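NUDIX hydrolase (Jonesia denitrificans, PDB 4KTB) is of unknown function but belongs to the Nudix hydrolase superfamily and is possibly an asymmetric diadenosine tetraphosphate hydrolase. Local coordinates at residues A[88-93]-A[103-108]. Residues are numbered along the deposited sequence; the frame is centred on the assembly and turned at random.
Sequences ALVRHI and PSIPAS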
loop_
_atom_site.group_PDB
_atom_site.type_symbol
_atom_site.label_atom_id
_atom_site.label_comp_id
_atom_site.label_asym_id
_atom_site.label_seq_id
_atom_site.Cartn_x
_atom_site.Cartn_y
_atom_site.Cartn_z
ATOM N N ALA A 88 5.473 -19.261 2.054
ATOM C CA ALA A 88 4.976 -19.478 3.411
ATOM C C ALA A 88 3.468 -19.254 3.447
ATOM O O ALA A 88 2.754 -19.933 4.175
ATOM C CB ALA A 88 5.665 -18.555 4.395
ATOM N N LEU A 89 2.982 -18.305 2.652
ATOM C CA LEU A 89 1.550 -18.043 2.603
ATOM C C LEU A 89 0.840 -19.271 2.056
ATOM O O LEU A 89 -0.148 -19.748 2.616
ATOM C CB LEU A 89 1.245 -16.836 1.714
ATOM C CG LEU A 89 1.601 -15.467 2.276
ATOM C CD1 LEU A 89 1.379 -14.443 1.190
ATOM C CD2 LEU A 89 0.759 -15.147 3.521
ATOM N N VAL A 90 1.359 -19.783 0.952
ATOM C CA VAL A 90 0.784 -20.963 0.329
ATOM C C VAL A 90 0.764 -22.123 1.317
ATOM O O VAL A 90 -0.254 -22.788 1.506
ATOM C CB VAL A 90 1.607 -21.376 -0.884
ATOM C CG1 VAL A 90 1.141 -22.714 -1.394
ATOM C CG2 VAL A 90 1.521 -20.315 -1.983
ATOM N N ARG A 91 1.901 -22.347 1.959
ATOM C CA ARG A 91 2.052 -23.444 2.900
ATOM C C ARG A 91 1.074 -23.346 4.057
ATOM O O ARG A 91 0.534 -24.344 4.504
ATOM C CB ARG A 91 3.484 -23.467 3.425
ATOM C CG ARG A 91 3.762 -24.584 4.383
ATOM C CD ARG A 91 5.249 -24.712 4.660
ATOM N NE ARG A 91 5.796 -23.493 5.244
ATOM C CZ ARG A 91 5.767 -23.216 6.540
ATOM N NH1 ARG A 91 5.205 -24.073 7.383
ATOM N NH2 ARG A 91 6.296 -22.085 6.981
ATOM N N HIS A 92 0.832 -22.139 4.545
ATOM C CA HIS A 92 0.012 -21.993 5.748
ATOM C C HIS A 92 -1.455 -22.096 5.400
ATOM O O HIS A 92 -2.263 -22.557 6.200
ATOM C CB HIS A 92 0.345 -20.695 6.511
ATOM C CG HIS A 92 1.619 -20.777 7.295
ATOM N ND1 HIS A 92 1.742 -21.545 8.432
ATOM C CD2 HIS A 92 2.836 -20.212 7.091
ATOM C CE1 HIS A 92 2.976 -21.448 8.900
ATOM N NE2 HIS A 92 3.660 -20.645 8.103
ATOM N N ILE A 93 -1.793 -21.688 4.183
ATOM C CA ILE A 93 -3.161 -21.827 3.706
ATOM C C ILE A 93 -3.537 -23.298 3.530
ATOM O O ILE A 93 -4.603 -23.736 3.967
ATOM C CB ILE A 93 -3.368 -21.063 2.386
ATOM C CG1 ILE A 93 -3.251 -19.559 2.620
ATOM C CG2 ILE A 93 -4.730 -21.365 1.785
ATOM C CD1 ILE A 93 -4.504 -18.935 3.218
ATOM N N PRO A 103 -6.205 -20.485 -2.786
ATOM C CA PRO A 103 -6.007 -19.085 -2.414
ATOM C C PRO A 103 -5.542 -18.259 -3.615
ATOM O O PRO A 103 -4.886 -18.797 -4.518
ATOM C CB PRO A 103 -4.873 -19.170 -1.393
ATOM C CG PRO A 103 -4.132 -20.449 -1.749
ATOM C CD PRO A 103 -5.229 -21.381 -2.140
ATOM N N SER A 104 -5.882 -16.974 -3.626
ATOM C CA SER A 104 -5.250 -16.038 -4.545
ATOM C C SER A 104 -4.142 -15.281 -3.820
ATOM O O SER A 104 -4.390 -14.260 -3.182
ATOM C CB SER A 104 -6.268 -15.058 -5.108
ATOM O OG SER A 104 -7.192 -15.729 -5.938
ATOM N N ILE A 105 -2.925 -15.805 -3.900
ATOM C CA ILE A 105 -1.777 -15.127 -3.310
ATOM C C ILE A 105 -1.541 -13.822 -4.063
ATOM O O ILE A 105 -1.500 -13.815 -5.283
ATOM C CB ILE A 105 -0.519 -16.003 -3.370
ATOM C CG1 ILE A 105 -0.830 -17.413 -2.861
ATOM C CG2 ILE A 105 0.621 -15.388 -2.551
ATOM C CD1 ILE A 105 -1.197 -17.486 -1.368
ATOM N N PRO A 106 -1.393 -12.708 -3.331
ATOM C CA PRO A 106 -1.253 -11.434 -4.034
ATOM C C PRO A 106 0.024 -11.433 -4.839
ATOM O O PRO A 106 1.034 -11.992 -4.409
ATOM C CB PRO A 106 -1.141 -10.404 -2.901
ATOM C CG PRO A 106 -1.520 -11.109 -1.656
ATOM C CD PRO A 106 -1.227 -12.556 -1.878
ATOM N N ALA A 107 -0.031 -10.820 -6.011
ATOM C CA ALA A 107 1.142 -10.661 -6.845
ATOM C C ALA A 107 2.172 -9.842 -6.082
ATOM O O ALA A 107 3.378 -10.084 -6.182
ATOM C CB ALA A 107 0.761 -9.980 -8.119
ATOM N N SER A 108 1.677 -8.883 -5.299
ATOM C CA SER A 108 2.522 -7.965 -4.536
ATOM C C SER A 108 2.914 -8.439 -3.138
ATOM O O SER A 108 2.054 -8.840 -2.351
ATOM C CB SER A 108 1.808 -6.636 -4.359
ATOM O OG SER A 108 2.613 -5.754 -3.593
#
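The ring of Pro-103 receives the CG2 methyl of Ile-93 obliquely at its CB-CG-CD rim: CG2 stands 3.7 Å from Pro-103 CG and 3.9 Å from Pro-103 CB, and the two side chains run past each other in opposite directions. Pro-106 meets the helix more loosely, its CD atom lying 4.4 Å from Leu-89 CD1. On the helix itself, one face of the Arg-91 guanidinium carries CD2 of His-92 near its rim.

Ile-105 fills the middle of the contact. With chi1 at -48°, CG1 lies beside the backbone N and CG2 anti to it, a fork that serves two helix residues. The side chains of Ile-105 and Val-90 cross at about a right angle, Ile-105 CG1 lying 3.8 Å from Val-90 CG2, whereas the Ile-105 CG2 methyl comes to 3.9 Å from Leu-89 CD1.

Helix 85-97 occupies the position of the Nudix helix, in a box that appears degenerate by sequence; the Arg-91 to Glu-83 salt bridge is consistent with that motif. Leu-89 and Ile-93 also touch strand 39-49, while Pro-103 and Pro-106 rest on strand 133-141, so helix and loop pack side by side on one sheet.

Replacing Ile-105 by an alanine would probably strip Val-90 CG2 of its partner in the loop, leave Leu-89 CD1 with only the looser touch of Pro-106, and open a gap between helix and loop. Ser-52 of the second subunit packs on both Val-90 and Ile-105.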